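Local coordinates for protein pectate lyase (PDB 5GT5) that cleaves polygalacturonate by elimination and probably also partly methylated pectins, with a likely endo action and calcium as likely cofactor, as a secreted family 1 polysaccharide lyase, at residues 7-12 against 161-166; 31-36 against 52-57; 41-46 against 92-97; 102-107 against 128-133. The protein carries 1 engineered substitution. One frame throughout, in Å; residues are numbered along the deposited sequence.

Contact 1 (7-12 against 161-166); sequences YNLTGF and GVWIDH
Leu9 lays its CD1 methyl on one face of the Trp163 indole, 3.4 Å from the centroid of the five-membered ring and only 8° off the ring normal, a CH-pi contact. Trp163 turns CG anti to its backbone N (chi1 -171°), which sends the indole from strand 160-165 toward the N-terminal chain. The opposite face of the indole is occupied by Asp165 CB, 3.3 Å above its plane, so the flat ring is sandwiched between two aliphatic groups. Tyr7 O lies at the indole edge, 3.8 Å from Trp163 CZ2, and the indole N-H reaches Ser189 on the next strand. Replacing Trp163 by an alanine is likely to open a gap against Leu9 and deprive Ser189 OG of its N-H partner.

Tyr7 and His166 form an offset edge-to-face pair, the histidine edge directed at the phenol face with the planes at 72°; Tyr7 CD1 and His166 CE1 come within 3.5 Å. His166 ND1 donates to Asp165 OD1 at 2.7 Å, which fixes the imidazole's rotation, and that carboxylate also takes a salt bridge from Arg128. Water 1 donates to both Tyr7 O (2.8 Å) and Asp165 OD2. Tyr7 OH bonds Arg422 and, weakly, water 2 on His166. The N-terminal segment therefore lies against the parallel beta-helix through an indole face, an edge-to-face ring pair and bridging waters, and the buried carboxylate, ringed by donors, probably stays ionised.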
# COMPACT_ATOMS: atom_id res chain seq x y z
N TYR A 7 -2.35 -22.89 3.90
CA TYR A 7 -2.54 -21.76 4.80
C TYR A 7 -1.78 -20.48 4.44
O TYR A 7 -1.88 -19.50 5.16
CB TYR A 7 -2.19 -22.17 6.24
CG TYR A 7 -3.02 -23.32 6.71
CD1 TYR A 7 -4.37 -23.34 6.50
CD2 TYR A 7 -2.45 -24.40 7.33
CE1 TYR A 7 -5.13 -24.41 6.90
CE2 TYR A 7 -3.20 -25.45 7.78
CZ TYR A 7 -4.54 -25.46 7.57
OH TYR A 7 -5.32 -26.48 8.00
N ASN A 8 -1.10 -20.50 3.32
CA ASN A 8 -0.39 -19.31 2.86
C ASN A 8 -1.29 -18.09 2.72
O ASN A 8 -2.46 -18.21 2.32
CB ASN A 8 0.26 -19.51 1.49
CG ASN A 8 1.48 -20.40 1.54
OD1 ASN A 8 1.87 -20.89 2.60
ND2 ASN A 8 2.02 -20.68 0.36
N LEU A 9 -0.73 -16.93 3.00
CA LEU A 9 -1.36 -15.66 2.62
C LEU A 9 -1.46 -15.58 1.10
O LEU A 9 -0.47 -15.79 0.39
CB LEU A 9 -0.52 -14.50 3.16
CG LEU A 9 -0.84 -13.11 2.61
CD1 LEU A 9 -2.27 -12.68 2.98
CD2 LEU A 9 0.15 -12.13 3.21
N THR A 10 -2.67 -15.32 0.61
CA THR A 10 -2.90 -15.07 -0.82
C THR A 10 -3.76 -13.83 -1.00
O THR A 10 -4.25 -13.24 -0.03
CB THR A 10 -3.63 -16.24 -1.48
OG1 THR A 10 -4.97 -16.26 -0.96
CG2 THR A 10 -2.98 -17.57 -1.17
N GLY A 11 -3.92 -13.41 -2.24
CA GLY A 11 -4.96 -12.43 -2.58
C GLY A 11 -4.48 -11.01 -2.44
O GLY A 11 -3.26 -10.74 -2.47
N PHE A 12 -5.40 -10.07 -2.25
CA PHE A 12 -5.02 -8.66 -2.31
C PHE A 12 -4.11 -8.22 -1.17
O PHE A 12 -3.38 -7.24 -1.32
CB PHE A 12 -6.25 -7.75 -2.36
CG PHE A 12 -6.99 -7.78 -3.69
CD1 PHE A 12 -6.43 -7.23 -4.84
CD2 PHE A 12 -8.26 -8.36 -3.79
CE1 PHE A 12 -7.10 -7.26 -6.07
CE2 PHE A 12 -8.95 -8.37 -5.01
CZ PHE A 12 -8.39 -7.81 -6.15
N GLY A 161 -3.36 -3.25 3.20
CA GLY A 161 -2.72 -4.50 3.58
C GLY A 161 -3.20 -5.00 4.93
O GLY A 161 -2.66 -4.65 5.96
N VAL A 162 -4.27 -5.78 4.91
CA VAL A 162 -4.87 -6.35 6.10
C VAL A 162 -5.18 -7.80 5.81
O VAL A 162 -5.90 -8.09 4.86
CB VAL A 162 -6.17 -5.62 6.50
CG1 VAL A 162 -6.74 -6.25 7.77
CG2 VAL A 162 -5.93 -4.11 6.71
N TRP A 163 -4.66 -8.70 6.64
CA TRP A 163 -4.96 -10.11 6.56
C TRP A 163 -5.66 -10.52 7.84
O TRP A 163 -5.08 -10.45 8.92
CB TRP A 163 -3.64 -10.91 6.40
CG TRP A 163 -3.83 -12.36 6.10
CD1 TRP A 163 -4.92 -12.92 5.48
CD2 TRP A 163 -2.91 -13.45 6.37
NE1 TRP A 163 -4.73 -14.30 5.34
CE2 TRP A 163 -3.52 -14.64 5.89
CE3 TRP A 163 -1.66 -13.53 6.99
CZ2 TRP A 163 -2.90 -15.89 5.98
CZ3 TRP A 163 -1.04 -14.77 7.07
CH2 TRP A 163 -1.65 -15.93 6.59
N ILE A 164 -6.91 -10.96 7.72
CA ILE A 164 -7.67 -11.54 8.82
C ILE A 164 -7.80 -13.02 8.51
O ILE A 164 -8.34 -13.38 7.45
CB ILE A 164 -9.04 -10.88 8.93
CG1 ILE A 164 -8.86 -9.41 9.35
CG2 ILE A 164 -9.89 -11.62 9.99
CD1 ILE A 164 -10.05 -8.51 9.02
N ASP A 165 -7.31 -13.89 9.40
CA ASP A 165 -7.20 -15.29 9.02
C ASP A 165 -7.36 -16.22 10.21
O ASP A 165 -6.91 -15.91 11.31
CB ASP A 165 -5.84 -15.53 8.31
CG ASP A 165 -5.52 -16.99 8.15
OD1 ASP A 165 -4.92 -17.55 9.10
OD2 ASP A 165 -5.88 -17.60 7.11
N HIS A 166 -8.06 -17.34 10.01
CA HIS A 166 -8.33 -18.27 11.12
C HIS A 166 -9.00 -17.57 12.31
O HIS A 166 -8.71 -17.84 13.48
CB HIS A 166 -7.06 -19.01 11.55
CG HIS A 166 -6.70 -20.16 10.65
ND1 HIS A 166 -5.81 -20.04 9.61
CD2 HIS A 166 -7.15 -21.44 10.64
CE1 HIS A 166 -5.70 -21.21 9.00
NE2 HIS A 166 -6.52 -22.07 9.58
O HOH W 1 -3.83 -19.48 7.13
O HOH W 2 -7.25 -24.71 9.54

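Contact 2 (31-36 against 52-57); sequences KKVYNA and VEIMND
The first parallel strand pair of the beta-helix is formed here by strands 30-33 and 51-54, joined through helix 36-43 at the N-terminal end of the fold. Lys31 O accepts from Glu53 N, Val33 N donates to Glu53 O (2.8 Å), and Val33 O accepts from Met55 N, so Val33 uses both its backbone polar groups on the same neighbour. On the face turned to helix 36-43, beta-branched residues suit the extended strands and fill the layer under the helix: Val33 CG2 meets Val52 CG1 at 3.6 Å and Val33 CG1 rests on Ile54 CD1 at 3.9 Å. On the other face Lys32 and Glu53 run side by side, their charged ends committed to other mates, Lys32 to Glu24 and Glu53 to Tyr30 and Lys438.

Past the strands, Met55 bends at chi2 and chi3 and sets CG over the face of the Tyr34 ring, 3.7 Å from its centroid; Met55 SD lies obliquely to the same ring, a Met-aromatic contact, and 3.9 Å from Lys32 CG. Asn56 CG takes the crowded position (chi1 44°), which brings ND2 to Tyr34 O at 3.0 Å in a nearly straight bond (171°). The donor stands above that carbonyl plane; the same ND2 reaches Asp57 O (2.9 Å), fixing the amide's rotation. Parallel pairing of strands stacked from coil to coil is how the parallel beta-helix of pectate lyases is built.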
# COMPACT_ATOMS: atom_id res chain seq x y z
N LYS A 31 4.32 -7.94 22.74
CA LYS A 31 3.58 -7.75 23.98
C LYS A 31 2.60 -8.87 24.23
O LYS A 31 1.72 -9.13 23.39
CB LYS A 31 2.84 -6.41 23.99
CG LYS A 31 3.72 -5.19 23.80
CD LYS A 31 4.78 -5.07 24.91
CE LYS A 31 5.50 -3.76 24.74
NZ LYS A 31 6.58 -3.66 25.77
N LYS A 32 2.72 -9.51 25.38
CA LYS A 32 1.77 -10.52 25.83
C LYS A 32 0.68 -9.84 26.61
O LYS A 32 0.92 -9.12 27.58
CB LYS A 32 2.50 -11.57 26.68
CG LYS A 32 3.42 -12.45 25.83
CD LYS A 32 4.12 -13.53 26.65
CE LYS A 32 5.02 -14.34 25.76
NZ LYS A 32 5.69 -15.43 26.56
N VAL A 33 -0.55 -10.05 26.15
CA VAL A 33 -1.68 -9.31 26.68
C VAL A 33 -2.60 -10.23 27.49
O VAL A 33 -3.17 -11.21 26.96
CB VAL A 33 -2.45 -8.64 25.51
CG1 VAL A 33 -3.83 -8.20 25.94
CG2 VAL A 33 -1.63 -7.47 24.95
N TYR A 34 -2.74 -9.91 28.78
CA TYR A 34 -3.54 -10.73 29.69
C TYR A 34 -4.82 -10.05 30.10
O TYR A 34 -5.74 -10.71 30.60
CB TYR A 34 -2.73 -11.05 30.96
CG TYR A 34 -1.45 -11.80 30.68
CD1 TYR A 34 -0.25 -11.12 30.42
CD2 TYR A 34 -1.43 -13.19 30.68
CE1 TYR A 34 0.94 -11.84 30.15
CE2 TYR A 34 -0.26 -13.89 30.40
CZ TYR A 34 0.91 -13.21 30.14
OH TYR A 34 2.07 -13.91 29.88
N ASN A 35 -4.90 -8.75 29.88
CA ASN A 35 -6.04 -7.97 30.31
C ASN A 35 -6.17 -6.72 29.46
O ASN A 35 -5.33 -6.49 28.58
CB ASN A 35 -5.93 -7.66 31.81
CG ASN A 35 -4.70 -6.86 32.14
OD1 ASN A 35 -4.41 -5.84 31.52
ND2 ASN A 35 -3.95 -7.32 33.15
N ALA A 36 -7.21 -5.94 29.71
CA ALA A 36 -7.51 -4.77 28.88
C ALA A 36 -6.43 -3.70 28.98
O ALA A 36 -6.15 -3.01 28.00
CB ALA A 36 -8.85 -4.18 29.26
N VAL A 52 1.32 -8.48 19.03
CA VAL A 52 0.48 -8.57 20.21
C VAL A 52 -0.03 -10.02 20.33
O VAL A 52 -0.77 -10.49 19.44
CB VAL A 52 -0.71 -7.57 20.14
CG1 VAL A 52 -1.64 -7.81 21.35
CG2 VAL A 52 -0.21 -6.12 20.10
N GLU A 53 0.39 -10.74 21.38
CA GLU A 53 -0.13 -12.07 21.67
C GLU A 53 -1.18 -11.97 22.76
O GLU A 53 -0.87 -11.66 23.91
CB GLU A 53 0.96 -13.05 22.09
CG GLU A 53 0.37 -14.49 22.19
CD GLU A 53 1.34 -15.53 22.67
OE1 GLU A 53 2.56 -15.27 22.74
OE2 GLU A 53 0.87 -16.65 22.97
N ILE A 54 -2.43 -12.21 22.38
CA ILE A 54 -3.54 -12.28 23.33
C ILE A 54 -3.42 -13.63 24.04
O ILE A 54 -3.37 -14.67 23.39
CB ILE A 54 -4.88 -12.22 22.57
CG1 ILE A 54 -4.91 -10.97 21.68
CG2 ILE A 54 -6.08 -12.29 23.53
CD1 ILE A 54 -4.83 -9.71 22.45
N MET A 55 -3.35 -13.63 25.37
CA MET A 55 -3.00 -14.83 26.11
C MET A 55 -4.21 -15.61 26.61
O MET A 55 -4.09 -16.79 26.96
CB MET A 55 -2.11 -14.44 27.32
CG MET A 55 -0.83 -13.67 26.95
SD MET A 55 0.18 -14.55 25.78
CE MET A 55 0.77 -15.90 26.84
N ASN A 56 -5.34 -14.94 26.69
CA ASN A 56 -6.56 -15.54 27.24
C ASN A 56 -7.76 -14.76 26.72
O ASN A 56 -7.58 -13.71 26.09
CB ASN A 56 -6.52 -15.55 28.78
CG ASN A 56 -6.02 -14.22 29.37
OD1 ASN A 56 -4.90 -14.15 29.86
ND2 ASN A 56 -6.85 -13.17 29.32
N ASP A 57 -8.97 -15.24 26.96
CA ASP A 57 -10.15 -14.47 26.61
C ASP A 57 -10.10 -13.09 27.24
O ASP A 57 -9.63 -12.93 28.38
CB ASP A 57 -11.46 -15.15 27.07
CG ASP A 57 -11.71 -16.50 26.42
OD1 ASP A 57 -11.02 -16.87 25.45
OD2 ASP A 57 -12.63 -17.23 26.92

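Contact 3 (41-46 against 92-97); sequences LALKKN and SKITVD
The flat group here is the Asp97 carboxylate, and Lys45 passes over one side of it: the extended lysine chain runs alongside, Lys45 CD standing above the carboxylate plane at 4.1 Å from Asp97 OD2. Lys45 NZ remains 4.6 Å from Asp97 OD2, beyond a salt bridge, and water 4 fills the interval by accepting from the ammonium and donating to OD2 at 2.6 Å. That oxygen also makes a salt bridge with Arg121, so two basic groups and a water probably keep Asp97 charged. With CG anti to the backbone N (chi1 -178°), Lys45 leads its chain across the Asp97 carbonyl, CG to O 3.5 Å, and a long flexible lysine suits this exposed position because its methylenes pack while its charge stays at the solvent side.

As in other pectate lyases, a helix near the N terminus covers the end of the right-handed parallel beta-helix; helix 36-43 does so here, meeting strand 92-97. Leu43 supplies the apolar contact: CD1 reaches Val96 CG2 at 4.0 Å and Ile94 CG2 at 4.4 Å, while the leucine also packs on Leu102 and Ile104 of strand 102-106.

Water 3 joins the backbones, donating to Leu43 O and Thr95 O and accepting from Asp97 N at 2.9 Å. Water 5 accepts from Asn46 N and donates to Asp97 O at 3.2 Å, and Asn46 packs on Phe404 of the second subunit.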
# COMPACT_ATOMS: atom_id res chain seq x y z
N LEU A 41 -2.14 -0.51 26.42
CA LEU A 41 -0.76 -0.06 26.31
C LEU A 41 -0.11 -0.51 25.01
O LEU A 41 0.60 0.28 24.38
CB LEU A 41 0.06 -0.57 27.50
CG LEU A 41 -0.30 0.08 28.84
CD1 LEU A 41 0.46 -0.62 29.99
CD2 LEU A 41 0.01 1.57 28.81
N ALA A 42 -0.39 -1.74 24.58
CA ALA A 42 0.21 -2.30 23.37
C ALA A 42 -0.28 -1.61 22.10
O ALA A 42 0.52 -1.40 21.18
CB ALA A 42 -0.09 -3.77 23.29
N LEU A 43 -1.57 -1.26 22.06
CA LEU A 43 -2.19 -0.74 20.84
C LEU A 43 -2.32 0.78 20.81
O LEU A 43 -2.94 1.34 19.91
CB LEU A 43 -3.55 -1.41 20.58
CG LEU A 43 -3.43 -2.88 20.21
CD1 LEU A 43 -4.87 -3.40 20.00
CD2 LEU A 43 -2.55 -3.13 18.96
N LYS A 44 -1.73 1.46 21.79
CA LYS A 44 -1.69 2.93 21.82
C LYS A 44 -0.98 3.44 20.58
O LYS A 44 0.04 2.86 20.18
CB LYS A 44 -0.96 3.44 23.08
CG LYS A 44 -1.08 4.95 23.29
CD LYS A 44 -0.43 5.35 24.61
CE LYS A 44 -0.52 6.86 24.84
NZ LYS A 44 -1.90 7.30 24.99
N LYS A 45 -1.52 4.47 19.94
CA LYS A 45 -0.89 5.03 18.74
C LYS A 45 0.59 5.32 19.00
O LYS A 45 0.96 5.86 20.05
CB LYS A 45 -1.64 6.30 18.31
CG LYS A 45 -1.11 6.94 17.04
CD LYS A 45 -1.95 8.19 16.72
CE LYS A 45 -1.34 8.98 15.57
NZ LYS A 45 -2.02 10.31 15.39
N ASN A 46 1.42 4.91 18.04
CA ASN A 46 2.87 5.09 18.10
C ASN A 46 3.58 4.31 19.18
O ASN A 46 4.71 4.65 19.55
CB ASN A 46 3.25 6.57 18.06
CG ASN A 46 2.95 7.20 16.73
OD1 ASN A 46 3.16 6.57 15.71
ND2 ASN A 46 2.49 8.44 16.74
N SER A 92 -16.95 -1.33 24.34
CA SER A 92 -15.88 -0.41 23.96
C SER A 92 -15.66 -0.40 22.47
O SER A 92 -16.09 -1.31 21.74
CB SER A 92 -14.56 -0.83 24.62
OG SER A 92 -14.65 -0.77 26.05
N LYS A 93 -15.01 0.67 22.00
CA LYS A 93 -14.46 0.72 20.65
C LYS A 93 -12.96 0.90 20.79
O LYS A 93 -12.50 1.83 21.45
CB LYS A 93 -15.04 1.87 19.85
CG LYS A 93 -14.50 1.88 18.43
CD LYS A 93 -14.98 3.07 17.62
CE LYS A 93 -16.37 2.81 17.10
NZ LYS A 93 -16.81 3.94 16.21
N ILE A 94 -12.19 -0.01 20.19
CA ILE A 94 -10.73 0.01 20.28
C ILE A 94 -10.19 0.39 18.93
O ILE A 94 -10.42 -0.31 17.94
CB ILE A 94 -10.19 -1.35 20.70
CG1 ILE A 94 -10.81 -1.80 22.04
CG2 ILE A 94 -8.69 -1.27 20.77
CD1 ILE A 94 -10.67 -3.26 22.35
N THR A 95 -9.51 1.54 18.86
CA THR A 95 -9.04 2.07 17.59
C THR A 95 -7.54 1.90 17.43
O THR A 95 -6.76 2.55 18.15
CB THR A 95 -9.40 3.56 17.41
OG1 THR A 95 -10.83 3.69 17.46
CG2 THR A 95 -8.94 4.06 16.05
N VAL A 96 -7.16 1.06 16.47
CA VAL A 96 -5.77 0.83 16.09
C VAL A 96 -5.46 1.82 15.00
O VAL A 96 -5.97 1.69 13.87
CB VAL A 96 -5.64 -0.61 15.54
CG1 VAL A 96 -4.25 -0.91 15.04
CG2 VAL A 96 -6.03 -1.64 16.63
N ASP A 97 -4.63 2.82 15.33
CA ASP A 97 -4.46 4.01 14.49
C ASP A 97 -2.98 4.22 14.16
O ASP A 97 -2.13 4.25 15.05
CB ASP A 97 -4.98 5.24 15.25
CG ASP A 97 -5.08 6.50 14.39
OD1 ASP A 97 -4.65 6.51 13.22
OD2 ASP A 97 -5.60 7.50 14.92
O HOH W 3 -4.07 3.16 18.15
O HOH W 4 -5.04 10.03 14.95
O HOH W 5 0.89 3.42 15.63

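Contact 4 (102-107 against 128-133); sequences LTIFSA and RNLEFD
Ile104 and Arg128 start a backbone pairing between two successive coils of the parallel beta-helix, strand 102-106 lying beside the turn that follows strand 125-128. Among backbone bonds, Arg128 N donates to Ile104 O at 2.9 Å, whereas the return bond from Ser106 N to Arg128 O is weak at 3.4 Å; Phe105 CA approaches that Arg128 O, at 3.1 Å, as a CA-H...O contact. The pairing loosens where Asn129 takes a left-handed conformation (phi 59°), which probably turns the chain away; asparagine tolerates this well, consistent with the short turn between the second and third sheets of pectate lyases.

Polar side chains take over where the strand bonding fades. Asn129, CG anti to its own N (chi1 -153°), sends ND2 to Ser106 O at 3.0 Å from above the carbonyl plane, and its OD1 accepts from Gly432 N. A leucine at Asn129 would probably leave both Ser106 O and Gly432 N without these mates and strain the positive phi.

Apolar contacts line the interior. Ile104 CG2 meets Leu130 CD1 at 4.1 Å, the two side chains crossing at about a right angle, and Leu130 CD2 rests on Ser106 CB at 3.8 Å. A small residue fits beneath that methyl, and its hydroxyl serves the turn: Ser106 OG accepts from Ser110 N and donates to Asn129 O at 2.7 Å, nearly along the C=O axis.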
# COMPACT_ATOMS: atom_id res chain seq x y z
N LEU A 102 1.99 -4.84 11.91
CA LEU A 102 1.51 -5.26 13.22
C LEU A 102 0.82 -6.59 13.07
O LEU A 102 0.01 -6.77 12.16
CB LEU A 102 0.53 -4.21 13.75
CG LEU A 102 -0.28 -4.59 14.99
CD1 LEU A 102 0.60 -4.69 16.24
CD2 LEU A 102 -1.41 -3.58 15.21
N THR A 103 1.11 -7.54 13.96
CA THR A 103 0.39 -8.80 14.04
C THR A 103 -0.27 -8.95 15.40
O THR A 103 0.39 -8.82 16.45
CB THR A 103 1.32 -9.99 13.81
OG1 THR A 103 1.88 -9.86 12.49
CG2 THR A 103 0.57 -11.35 13.90
N ILE A 104 -1.57 -9.25 15.38
CA ILE A 104 -2.32 -9.54 16.60
C ILE A 104 -2.83 -10.97 16.49
O ILE A 104 -3.47 -11.31 15.50
CB ILE A 104 -3.53 -8.54 16.79
CG1 ILE A 104 -3.05 -7.08 16.64
CG2 ILE A 104 -4.25 -8.81 18.09
CD1 ILE A 104 -4.22 -6.05 16.59
N PHE A 105 -2.58 -11.81 17.48
CA PHE A 105 -2.97 -13.20 17.38
C PHE A 105 -3.14 -13.79 18.76
O PHE A 105 -2.79 -13.15 19.76
CB PHE A 105 -1.94 -14.01 16.57
CG PHE A 105 -0.73 -14.47 17.37
CD1 PHE A 105 0.27 -13.55 17.71
CD2 PHE A 105 -0.61 -15.79 17.75
CE1 PHE A 105 1.37 -13.96 18.46
CE2 PHE A 105 0.50 -16.21 18.49
CZ PHE A 105 1.48 -15.29 18.84
N SER A 106 -3.68 -15.01 18.81
CA SER A 106 -3.55 -15.84 20.03
C SER A 106 -3.12 -17.23 19.66
O SER A 106 -3.30 -17.67 18.52
CB SER A 106 -4.85 -15.87 20.83
OG SER A 106 -5.78 -16.80 20.25
N ALA A 107 -2.55 -17.94 20.63
CA ALA A 107 -2.06 -19.28 20.39
C ALA A 107 -3.18 -20.31 20.34
O ALA A 107 -3.05 -21.33 19.69
CB ALA A 107 -1.05 -19.71 21.46
N ARG A 128 -4.99 -12.86 13.55
CA ARG A 128 -5.18 -14.31 13.37
C ARG A 128 -5.54 -15.07 14.63
O ARG A 128 -5.09 -14.75 15.76
CB ARG A 128 -3.92 -14.96 12.75
CG ARG A 128 -3.65 -14.46 11.33
CD ARG A 128 -2.36 -15.06 10.80
NE ARG A 128 -2.55 -16.39 10.21
CZ ARG A 128 -1.56 -17.16 9.77
NH1 ARG A 128 -0.29 -16.77 9.94
NH2 ARG A 128 -1.83 -18.32 9.16
N ASN A 129 -6.33 -16.13 14.42
CA ASN A 129 -6.66 -17.10 15.49
C ASN A 129 -7.34 -16.48 16.70
O ASN A 129 -7.01 -16.81 17.86
CB ASN A 129 -5.43 -17.91 15.91
CG ASN A 129 -5.81 -19.25 16.46
OD1 ASN A 129 -6.81 -19.83 16.02
ND2 ASN A 129 -5.02 -19.78 17.38
N LEU A 130 -8.28 -15.58 16.43
CA LEU A 130 -9.10 -14.96 17.47
C LEU A 130 -10.56 -15.18 17.18
O LEU A 130 -10.99 -15.20 16.00
CB LEU A 130 -8.83 -13.47 17.54
CG LEU A 130 -7.42 -13.18 18.01
CD1 LEU A 130 -7.11 -11.74 17.67
CD2 LEU A 130 -7.36 -13.39 19.52
N GLU A 131 -11.34 -15.38 18.24
CA GLU A 131 -12.80 -15.48 18.15
C GLU A 131 -13.41 -14.20 18.71
O GLU A 131 -12.96 -13.68 19.73
CB GLU A 131 -13.32 -16.72 18.87
CG GLU A 131 -14.87 -16.78 18.86
CD GLU A 131 -15.42 -18.14 19.22
OE1 GLU A 131 -14.66 -19.06 19.59
OE2 GLU A 131 -16.66 -18.29 19.16
N PHE A 132 -14.42 -13.70 18.02
CA PHE A 132 -15.09 -12.46 18.34
C PHE A 132 -16.53 -12.77 18.71
O PHE A 132 -17.24 -13.45 17.95
CB PHE A 132 -15.03 -11.52 17.14
CG PHE A 132 -13.63 -11.13 16.77
CD1 PHE A 132 -12.84 -11.94 15.97
CD2 PHE A 132 -13.10 -9.95 17.25
CE1 PHE A 132 -11.50 -11.56 15.67
CE2 PHE A 132 -11.82 -9.55 16.92
CZ PHE A 132 -11.00 -10.36 16.15
N ASP A 133 -16.96 -12.30 19.88
CA ASP A 133 -18.28 -12.70 20.38
C ASP A 133 -18.88 -11.62 21.27
O ASP A 133 -18.17 -10.71 21.75
CB ASP A 133 -18.19 -14.03 21.16
CG ASP A 133 -19.51 -14.79 21.23
OD1 ASP A 133 -20.53 -14.35 20.65
OD2 ASP A 133 -19.52 -15.84 21.92

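Contacts 2 and 4 follow one another across the coils of the beta-helix, their centres 10 Å apart; strands 51-54 and 102-106 are neighbours, with Val52 N 2.8 Å from Thr103 O. Contact 4 passes on to contact 1, where Arg128 NE lies 2.9 Å from Asp165 OD1 in a salt bridge and the indole of Trp163 packs on the guanidinium. Contact 3 closes the end: Leu43 CD2 lies 4.0 Å from Val52 CG2 and 3.9 Å from Leu102 CD2, joining contacts 2 and 4. Contact 3 is about 11 Å, side chain to side chain (Thr95 to Asp152), from the likely calcium site and does not touch it; contacts 1, 2 and 4 lie away.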